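Local structure of FrnE protein (5CO3) at residues Ile12-Trp17 and Asp43-Val48; His50-Asp55 and Leu186-Val191; Trp17-Cys22 and Leu111-Ile116. The protein probably acts as a cytoplasmic disulfide oxidoreductase, and perhaps isomerase, of the DsbA-like thioredoxin family. All coordinates share one frame; numbering follows the deposited sequence. Where two conformers were deposited one is given.

Contact 1: residues Ile12-Trp17 and Asp43-Val48; sequences IRVDIW and DQVEVV
Ile12 starts the pairing by giving its backbone N-H to Gln44 O, with Ile12 N and Gln44 O 2.9 Å apart. Strands 12-18 and 45-51 run parallel here. With helix 23-38 as the crossover they form a beta-alpha-beta unit of the thioredoxin fold. The axes of the two short strand segments are twisted by 21° against each other. Ile12 O next accepts Glu46 N at 2.7 Å. The backbone of Val14 works in both directions: Val14 N gives to Glu46 O at 2.7 Å, and Val14 O takes Val48 N at 2.8 Å. CG1 of Val14 stands anti to the backbone N (chi1 179°). That leaves CG2 beside this nitrogen, where it meets Val45 CG1 at 3.7 Å. Ile12, Val14, Val45 and Val47 share one face of the sheet. Phe32 of helix 23-38 covers Val14 and Val47, and helix 208-222 packs on Ile12 and Val14. Asp15 lies on the other face, alongside Val48 and pointing the same way. Asp15 OD1 comes within 3.6 Å of Val48 CB, but its polar partner is His50 NE2, two residues past Val48 on the same strand. The last backbone bond runs from Ile16 N to Val48 O at 2.9 Å. Beside it the Ile16 side chain reaches over so that its CD1 rests 3.8 Å from Val47 CG1.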
loop_
_atom_site.group_PDB
_atom_site.type_symbol
_atom_site.label_atom_id
_atom_site.label_comp_id
_atom_site.label_asym_id
_atom_site.label_seq_id
_atom_site.Cartn_x
_atom_site.Cartn_y
_atom_site.Cartn_z
ATOM N N ILE A 12 -1.166 9.426 15.508
ATOM C CA ILE A 12 -1.999 9.491 14.319
ATOM C C ILE A 12 -1.881 8.181 13.558
ATOM O O ILE A 12 -0.787 7.786 13.178
ATOM C CB ILE A 12 -1.586 10.643 13.396
ATOM C CG1 ILE A 12 -1.871 11.988 14.054
ATOM C CG2 ILE A 12 -2.315 10.548 12.068
ATOM C CD1 ILE A 12 -1.249 13.130 13.306
ATOM N N ARG A 13 -3.002 7.502 13.348
ATOM C CA ARG A 13 -2.989 6.262 12.592
ATOM C C ARG A 13 -3.290 6.530 11.126
ATOM O O ARG A 13 -4.247 7.225 10.793
ATOM C CB ARG A 13 -3.994 5.259 13.162
ATOM C CG ARG A 13 -4.211 4.047 12.267
ATOM C CD ARG A 13 -4.643 2.853 13.089
ATOM N NE ARG A 13 -5.775 2.145 12.498
ATOM C CZ ARG A 13 -7.039 2.547 12.588
ATOM N NH1 ARG A 13 -7.340 3.674 13.224
ATOM N NH2 ARG A 13 -8.002 1.837 12.017
ATOM N N VAL A 14 -2.456 5.987 10.252
ATOM C CA VAL A 14 -2.723 6.037 8.825
ATOM C C VAL A 14 -2.880 4.622 8.319
ATOM O O VAL A 14 -1.933 3.837 8.371
ATOM C CB VAL A 14 -1.604 6.740 8.047
ATOM C CG1 VAL A 14 -1.914 6.757 6.562
ATOM C CG2 VAL A 14 -1.413 8.172 8.578
ATOM N N ASP A 15 -4.080 4.301 7.849
ATOM C CA ASP A 15 -4.350 3.006 7.227
ATOM C C ASP A 15 -4.304 3.117 5.719
ATOM O O ASP A 15 -4.994 3.952 5.135
ATOM C CB ASP A 15 -5.715 2.484 7.676
ATOM C CG ASP A 15 -5.750 2.197 9.141
ATOM O OD1 ASP A 15 -5.202 1.148 9.531
ATOM O OD2 ASP A 15 -6.289 3.031 9.910
ATOM N N ILE A 16 -3.491 2.284 5.077
ATOM C CA ILE A 16 -3.356 2.372 3.632
ATOM C C ILE A 16 -3.683 1.047 2.968
ATOM O O ILE A 16 -3.038 0.026 3.229
ATOM C CB ILE A 16 -1.943 2.808 3.210
ATOM C CG1 ILE A 16 -1.486 4.015 4.037
ATOM C CG2 ILE A 16 -1.918 3.143 1.723
ATOM C CD1 ILE A 16 -0.076 4.451 3.731
ATOM N N TRP A 17 -4.692 1.072 2.107
ATOM C CA TRP A 17 -5.000 -0.095 1.281
ATOM C C TRP A 17 -4.247 0.009 -0.034
ATOM O O TRP A 17 -4.187 1.069 -0.658
ATOM C CB TRP A 17 -6.504 -0.213 1.048
ATOM C CG TRP A 17 -7.214 -0.951 2.153
ATOM C CD1 TRP A 17 -7.519 -2.281 2.186
ATOM C CD2 TRP A 17 -7.691 -0.400 3.386
ATOM N NE1 TRP A 17 -8.163 -2.594 3.359
ATOM C CE2 TRP A 17 -8.286 -1.454 4.113
ATOM C CE3 TRP A 17 -7.680 0.883 3.942
ATOM C CZ2 TRP A 17 -8.856 -1.265 5.371
ATOM C CZ3 TRP A 17 -8.257 1.070 5.191
ATOM C CH2 TRP A 17 -8.834 0.001 5.890
ATOM N N ASP A 43 6.944 11.504 13.883
ATOM C CA ASP A 43 7.238 10.422 14.819
ATOM C C ASP A 43 5.991 9.907 15.521
ATOM O O ASP A 43 5.995 8.808 16.078
ATOM C CB ASP A 43 8.256 10.877 15.863
ATOM C CG ASP A 43 9.638 11.066 15.280
ATOM O OD1 ASP A 43 9.873 10.610 14.141
ATOM O OD2 ASP A 43 10.496 11.656 15.964
ATOM N N GLN A 44 4.920 10.693 15.487
ATOM C CA GLN A 44 3.670 10.270 16.107
ATOM C C GLN A 44 2.780 9.480 15.149
ATOM O O GLN A 44 1.720 8.999 15.536
ATOM C CB GLN A 44 2.902 11.476 16.644
ATOM C CG GLN A 44 3.694 12.334 17.611
ATOM C CD GLN A 44 4.462 11.510 18.616
ATOM O OE1 GLN A 44 3.883 10.709 19.351
ATOM N NE2 GLN A 44 5.779 11.695 18.651
ATOM N N VAL A 45 3.212 9.337 13.905
ATOM C CA VAL A 45 2.375 8.682 12.901
ATOM C C VAL A 45 2.591 7.180 12.871
ATOM O O VAL A 45 3.725 6.711 12.827
ATOM C CB VAL A 45 2.635 9.253 11.502
ATOM C CG1 VAL A 45 1.716 8.606 10.483
ATOM C CG2 VAL A 45 2.420 10.752 11.520
ATOM N N GLU A 46 1.488 6.436 12.904
ATOM C CA GLU A 46 1.513 4.978 12.757
ATOM C C GLU A 46 0.945 4.527 11.418
ATOM O O GLU A 46 -0.245 4.684 11.162
ATOM C CB GLU A 46 0.724 4.317 13.887
ATOM C CG GLU A 46 1.583 3.532 14.858
ATOM C CD GLU A 46 1.027 3.553 16.267
ATOM O OE1 GLU A 46 -0.213 3.605 16.420
ATOM O OE2 GLU A 46 1.833 3.527 17.222
ATOM N N VAL A 47 1.790 3.951 10.571
ATOM C CA VAL A 47 1.341 3.507 9.254
ATOM C C VAL A 47 1.038 2.013 9.287
ATOM O O VAL A 47 1.876 1.213 9.698
ATOM C CB VAL A 47 2.390 3.816 8.158
ATOM C CG1 VAL A 47 1.903 3.349 6.787
ATOM C CG2 VAL A 47 2.709 5.301 8.138
ATOM N N VAL A 48 -0.177 1.654 8.881
ATOM C CA VAL A 48 -0.600 0.259 8.802
ATOM C C VAL A 48 -1.018 -0.062 7.373
ATOM O O VAL A 48 -1.972 0.525 6.859
ATOM C CB VAL A 48 -1.775 -0.041 9.761
ATOM C CG1 VAL A 48 -2.301 -1.472 9.558
ATOM C CG2 VAL A 48 -1.354 0.181 11.199
#

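Contact 2: residues His50-Asp55 and Leu186-Val191; sequences HSFELD and LGITGV
Val191 sets one methyl on the face of the Phe52 ring. Its CG1 lies 3.7 Å from the ring centroid and 22° off the ring normal, a CH-pi contact. It is displaced toward the rim at the CB end, so its closest ring atom is Phe52 CG, 3.4 Å from Val191 CG1. The other methyl turns to Leu54: Val191 CG2 meets Leu54 CD2 at 3.7 Å. A chi1 of -74° sets CG1 beside the backbone N and leaves CG2 between N and carbonyl carbon. The valine fork thus straddles the step from the aromatic ring to the leucine. The loop that carries it follows helix 173-186, and Gly187, with positive phi, forms a Schellman motif after it; the loop leads into strand 193-196. In thioredoxin-fold proteins this is the loop that faces the CxxC pair, and Val191 does touch Cys22. Phe52 lies just past the end of strand 45-51, so the contact joins two loops at the surface. Phe52 CG is turned anti to the backbone N (chi1 -169°), which sends the ring out toward the loop. The far edge of the ring meets Ile188: the carbonyl O of Ile188 lies in the ring plane, 3.6 Å from Phe52 CE2. Ile188 CG2 is 4.1 Å from Phe52 CE2. Ala183 of helix 173-186 touches both Phe52 and Ile188. Thr189 C comes obliquely to Phe52 CZ at 4.0 Å.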
loop_
_atom_site.group_PDB
_atom_site.type_symbol
_atom_site.label_atom_id
_atom_site.label_comp_id
_atom_site.label_asym_id
_atom_site.label_seq_id
_atom_site.Cartn_x
_atom_site.Cartn_y
_atom_site.Cartn_z
ATOM N N HIS A 50 -2.722 -2.332 4.504
ATOM C CA HIS A 50 -3.816 -3.286 4.399
ATOM C C HIS A 50 -3.837 -3.872 3.003
ATOM O O HIS A 50 -3.522 -3.187 2.026
ATOM C CB HIS A 50 -5.161 -2.632 4.706
ATOM C CG HIS A 50 -5.281 -2.123 6.108
ATOM N ND1 HIS A 50 -5.832 -2.867 7.126
ATOM C CD2 HIS A 50 -4.909 -0.944 6.659
ATOM C CE1 HIS A 50 -5.799 -2.166 8.247
ATOM N NE2 HIS A 50 -5.241 -0.997 7.990
ATOM N N SER A 51 -4.203 -5.144 2.928
ATOM C CA SER A 51 -4.219 -5.874 1.667
ATOM C C SER A 51 -5.382 -5.467 0.783
ATOM O O SER A 51 -6.510 -5.295 1.247
ATOM C CB SER A 51 -4.278 -7.379 1.924
ATOM O OG SER A 51 -3.273 -7.780 2.831
ATOM N N PHE A 52 -5.091 -5.327 -0.503
ATOM C CA PHE A 52 -6.106 -5.091 -1.510
ATOM C C PHE A 52 -5.645 -5.817 -2.764
ATOM O O PHE A 52 -4.464 -5.752 -3.117
ATOM C CB PHE A 52 -6.288 -3.600 -1.776
ATOM C CG PHE A 52 -7.494 -3.268 -2.612
ATOM C CD1 PHE A 52 -7.448 -3.380 -3.992
ATOM C CD2 PHE A 52 -8.663 -2.813 -2.019
ATOM C CE1 PHE A 52 -8.545 -3.062 -4.762
ATOM C CE2 PHE A 52 -9.763 -2.491 -2.786
ATOM C CZ PHE A 52 -9.704 -2.623 -4.163
ATOM N N GLU A 53 -6.565 -6.536 -3.398
ATOM C CA GLU A 53 -6.276 -7.211 -4.655
ATOM C C GLU A 53 -7.137 -6.629 -5.756
ATOM O O GLU A 53 -8.364 -6.687 -5.680
ATOM C CB GLU A 53 -6.523 -8.719 -4.537
ATOM C CG GLU A 53 -5.335 -9.488 -3.982
ATOM C CD GLU A 53 -5.633 -10.968 -3.786
ATOM O OE1 GLU A 53 -5.384 -11.779 -4.708
ATOM O OE2 GLU A 53 -6.133 -11.322 -2.697
ATOM N N LEU A 54 -6.492 -6.060 -6.773
ATOM C CA LEU A 54 -7.211 -5.583 -7.947
ATOM C C LEU A 54 -8.050 -6.697 -8.545
ATOM O O LEU A 54 -9.169 -6.470 -8.986
ATOM C CB LEU A 54 -6.250 -5.053 -9.003
ATOM C CG LEU A 54 -5.377 -3.874 -8.586
ATOM C CD1 LEU A 54 -4.460 -3.504 -9.737
ATOM C CD2 LEU A 54 -6.254 -2.704 -8.161
ATOM N N ASP A 55 -7.499 -7.904 -8.557
ATOM C CA ASP A 55 -8.182 -9.053 -9.139
ATOM C C ASP A 55 -7.892 -10.312 -8.331
ATOM O O ASP A 55 -6.956 -11.051 -8.634
ATOM C CB ASP A 55 -7.753 -9.241 -10.597
ATOM C CG ASP A 55 -8.507 -10.368 -11.301
ATOM O OD1 ASP A 55 -9.519 -10.886 -10.767
ATOM O OD2 ASP A 55 -8.076 -10.723 -12.417
ATOM N N LEU A 186 -15.952 -0.492 3.414
ATOM C CA LEU A 186 -15.685 0.940 3.431
ATOM C C LEU A 186 -15.966 1.614 2.093
ATOM O O LEU A 186 -15.921 2.837 1.995
ATOM C CB LEU A 186 -14.231 1.200 3.827
ATOM C CG LEU A 186 -13.891 1.100 5.311
ATOM C CD1 LEU A 186 -12.384 1.067 5.498
ATOM C CD2 LEU A 186 -14.503 2.266 6.059
ATOM N N GLY A 187 -16.233 0.823 1.062
ATOM C CA GLY A 187 -16.494 1.372 -0.256
ATOM C C GLY A 187 -15.236 1.698 -1.045
ATOM O O GLY A 187 -15.297 2.353 -2.086
ATOM N N ILE A 188 -14.090 1.242 -0.556
ATOM C CA ILE A 188 -12.842 1.404 -1.296
ATOM C C ILE A 188 -12.838 0.478 -2.510
ATOM O O ILE A 188 -12.859 -0.743 -2.366
ATOM C CB ILE A 188 -11.618 1.110 -0.409
ATOM C CG1 ILE A 188 -11.608 2.056 0.797
ATOM C CG2 ILE A 188 -10.327 1.212 -1.223
ATOM C CD1 ILE A 188 -10.588 1.697 1.845
ATOM N N THR A 189 -12.814 1.061 -3.709
ATOM C CA THR A 189 -12.846 0.267 -4.938
ATOM C C THR A 189 -11.606 0.499 -5.805
ATOM O O THR A 189 -11.467 -0.086 -6.883
ATOM C CB THR A 189 -14.108 0.572 -5.774
ATOM O OG1 THR A 189 -14.108 1.954 -6.154
ATOM C CG2 THR A 189 -15.365 0.284 -4.968
ATOM N N GLY A 190 -10.705 1.350 -5.324
ATOM C CA GLY A 190 -9.472 1.626 -6.030
ATOM C C GLY A 190 -8.344 1.945 -5.068
ATOM O O GLY A 190 -8.588 2.387 -3.942
ATOM N N VAL A 191 -7.110 1.724 -5.514
ATOM C CA VAL A 191 -5.941 1.900 -4.659
ATOM C C VAL A 191 -4.880 2.765 -5.329
ATOM O O VAL A 191 -4.805 2.829 -6.551
ATOM C CB VAL A 191 -5.338 0.529 -4.262
ATOM C CG1 VAL A 191 -6.227 -0.149 -3.231
ATOM C CG2 VAL A 191 -5.136 -0.362 -5.491
#

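Contact 3: residues Trp17-Cys22 and Leu111-Ile116; sequences WSDIAC and LAHQLI
Asp19 and His113 meet in a His-carboxylate hydrogen bond, His113 NE2 to Asp19 OD1, 2.8 Å long and 160° at the hydrogen. The bond leaves close to the imidazole plane but reaches OD1 from above the carboxylate plane. The two planes are 31° apart. At the same edge of the ring, Ser18 O sits 3.2 Å from His113 CE1. In the conformer given, one of two, Ile20 CD1 stands over the centre of one ring face, 3.9 Å from the centroid. The same CD1 also touches Ala112 CB and reaches Ile116 CD1 tip to tip at 3.7 Å. Both residues lie on the same helix as His113. These contacts need not hold in the other conformer. Further out, Asp19 OD1 also bonds Thr109 OG1, and Asp19 OD2 bonds Leu54 N. Asp19 CG lies anti to the backbone N (chi1 -163°), which carries the carboxylate toward these partners. Behind it, Cys22 N bonds Asp19 O at 3.1 Å and closes a type I turn just before helix 23-38, a position that fits a thioredoxin-type CxxC motif. His113 ND1 bonds a glycerol, probably from the crystallisation liquor. The contact joins the thioredoxin core to helix 110-121, which fits the helical insertion of DsbA-like proteins. NE2 donates to Asp19, and bonds to both carboxylate oxygens should fix the rotation of this buried group and so the place of the His113 ring.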
loop_
_atom_site.group_PDB
_atom_site.type_symbol
_atom_site.label_atom_id
_atom_site.label_comp_id
_atom_site.label_asym_id
_atom_site.label_seq_id
_atom_site.Cartn_x
_atom_site.Cartn_y
_atom_site.Cartn_z
ATOM N N TRP A 17 -4.692 1.072 2.107
ATOM C CA TRP A 17 -5.000 -0.095 1.281
ATOM C C TRP A 17 -4.247 0.009 -0.034
ATOM O O TRP A 17 -4.187 1.069 -0.658
ATOM C CB TRP A 17 -6.504 -0.213 1.048
ATOM C CG TRP A 17 -7.214 -0.951 2.153
ATOM C CD1 TRP A 17 -7.519 -2.281 2.186
ATOM C CD2 TRP A 17 -7.691 -0.400 3.386
ATOM N NE1 TRP A 17 -8.163 -2.594 3.359
ATOM C CE2 TRP A 17 -8.286 -1.454 4.113
ATOM C CE3 TRP A 17 -7.680 0.883 3.942
ATOM C CZ2 TRP A 17 -8.856 -1.265 5.371
ATOM C CZ3 TRP A 17 -8.257 1.070 5.191
ATOM C CH2 TRP A 17 -8.834 0.001 5.890
ATOM N N SER A 18 -3.659 -1.104 -0.459
ATOM C CA SER A 18 -2.746 -1.064 -1.578
ATOM C C SER A 18 -2.643 -2.457 -2.191
ATOM O O SER A 18 -2.823 -3.446 -1.485
ATOM C CB SER A 18 -1.380 -0.579 -1.113
ATOM O OG SER A 18 -0.461 -0.566 -2.173
ATOM N N ASP A 19 -2.378 -2.512 -3.493
ATOM C CA ASP A 19 -2.016 -3.765 -4.151
ATOM C C ASP A 19 -0.620 -3.652 -4.731
ATOM O O ASP A 19 -0.225 -2.619 -5.270
ATOM C CB ASP A 19 -3.008 -4.138 -5.263
ATOM C CG ASP A 19 -2.909 -5.617 -5.673
ATOM O OD1 ASP A 19 -2.129 -6.381 -5.054
ATOM O OD2 ASP A 19 -3.633 -6.014 -6.600
ATOM N N ILE A 20 0.120 -4.747 -4.599
ATOM C CA ILE A 20 1.467 -4.842 -5.145
ATOM C C ILE A 20 1.435 -4.678 -6.660
ATOM O O ILE A 20 2.375 -4.132 -7.252
ATOM C CB ILE A 20 2.117 -6.190 -4.757
ATOM C CG1 ILE A 20 2.365 -6.218 -3.250
ATOM C CG2 ILE A 20 3.419 -6.424 -5.513
ATOM C CD1 ILE A 20 1.918 -7.460 -2.566
ATOM N N ALA A 21 0.339 -5.100 -7.281
ATOM C CA ALA A 21 0.229 -5.003 -8.741
ATOM C C ALA A 21 -0.157 -3.615 -9.257
ATOM O O ALA A 21 -0.270 -3.426 -10.463
ATOM C CB ALA A 21 -0.779 -6.054 -9.267
ATOM N N CYS A 22 -0.333 -2.628 -8.372
ATOM C CA CYS A 22 -0.782 -1.310 -8.819
ATOM C C CYS A 22 0.362 -0.298 -8.860
ATOM O O CYS A 22 0.951 0.006 -7.831
ATOM C CB CYS A 22 -1.894 -0.785 -7.910
ATOM S SG CYS A 22 -2.505 0.848 -8.394
ATOM N N LEU A 111 -0.523 -14.338 -2.179
ATOM C CA LEU A 111 0.573 -14.854 -1.363
ATOM C C LEU A 111 1.528 -13.736 -0.952
ATOM O O LEU A 111 2.029 -13.729 0.173
ATOM C CB LEU A 111 1.341 -15.949 -2.109
ATOM C CG LEU A 111 0.700 -17.332 -2.181
ATOM C CD1 LEU A 111 1.429 -18.208 -3.194
ATOM C CD2 LEU A 111 0.687 -17.975 -0.792
ATOM N N ALA A 112 1.781 -12.801 -1.865
ATOM C CA ALA A 112 2.600 -11.636 -1.569
ATOM C C ALA A 112 1.976 -10.825 -0.442
ATOM O O ALA A 112 2.678 -10.385 0.464
ATOM C CB ALA A 112 2.758 -10.793 -2.812
ATOM N N HIS A 113 0.659 -10.637 -0.481
ATOM C CA HIS A 113 -0.013 -9.913 0.595
ATOM C C HIS A 113 0.113 -10.664 1.912
ATOM O O HIS A 113 0.246 -10.047 2.972
ATOM C CB HIS A 113 -1.484 -9.661 0.253
ATOM C CG HIS A 113 -1.680 -8.525 -0.705
ATOM N ND1 HIS A 113 -1.482 -7.207 -0.344
ATOM C CD2 HIS A 113 -2.053 -8.507 -2.005
ATOM C CE1 HIS A 113 -1.718 -6.431 -1.387
ATOM N NE2 HIS A 113 -2.072 -7.195 -2.406
ATOM N N GLN A 114 0.082 -11.996 1.848
ATOM C CA GLN A 114 0.288 -12.803 3.045
ATOM C C GLN A 114 1.679 -12.574 3.642
ATOM O O GLN A 114 1.838 -12.495 4.866
ATOM C CB GLN A 114 0.096 -14.292 2.738
ATOM C CG GLN A 114 -1.364 -14.706 2.650
ATOM C CD GLN A 114 -1.540 -16.184 2.291
ATOM O OE1 GLN A 114 -1.046 -17.065 2.994
ATOM N NE2 GLN A 114 -2.232 -16.454 1.186
ATOM N N LEU A 115 2.680 -12.475 2.771
ATOM C CA LEU A 115 4.053 -12.240 3.215
ATOM C C LEU A 115 4.167 -10.896 3.932
ATOM O O LEU A 115 4.886 -10.759 4.926
ATOM C CB LEU A 115 5.016 -12.289 2.031
ATOM C CG LEU A 115 6.483 -12.041 2.391
ATOM C CD1 LEU A 115 6.936 -12.969 3.508
ATOM C CD2 LEU A 115 7.372 -12.194 1.157
ATOM N N ILE A 116 3.447 -9.902 3.438
ATOM C CA ILE A 116 3.495 -8.608 4.100
ATOM C C ILE A 116 2.896 -8.712 5.509
ATOM O O ILE A 116 3.440 -8.164 6.474
ATOM C CB ILE A 116 2.775 -7.539 3.289
ATOM C CG1 ILE A 116 3.521 -7.294 1.984
ATOM C CG2 ILE A 116 2.810 -6.224 4.062
ATOM C CD1 ILE A 116 2.743 -6.515 0.935
#

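Overall arrangement
Contact 1 pairs strands 12-18 and 45-51 from their starts; contacts 2 and 3 lie at and beyond their carboxy-terminal ends. The centre of contact 1 lies about 17 Å from the centres of both others. Contacts 2 and 3 are closer, about 10 Å between centres. Ile16 O and His50 N, 2.7 Å apart, tie contact 1 to contact 2. His50 O and Ser18 N, at 3.2 Å, join contacts 2 and 3. Contacts 1 and 3 share Trp17. Segment 17-22 of contact 3 ends at Cys22, the first cysteine of the probable CxxC site, and contact 2 packs against it. The glycerol also bonds Ser51 OG and may mark a pocket between contacts 2 and 3.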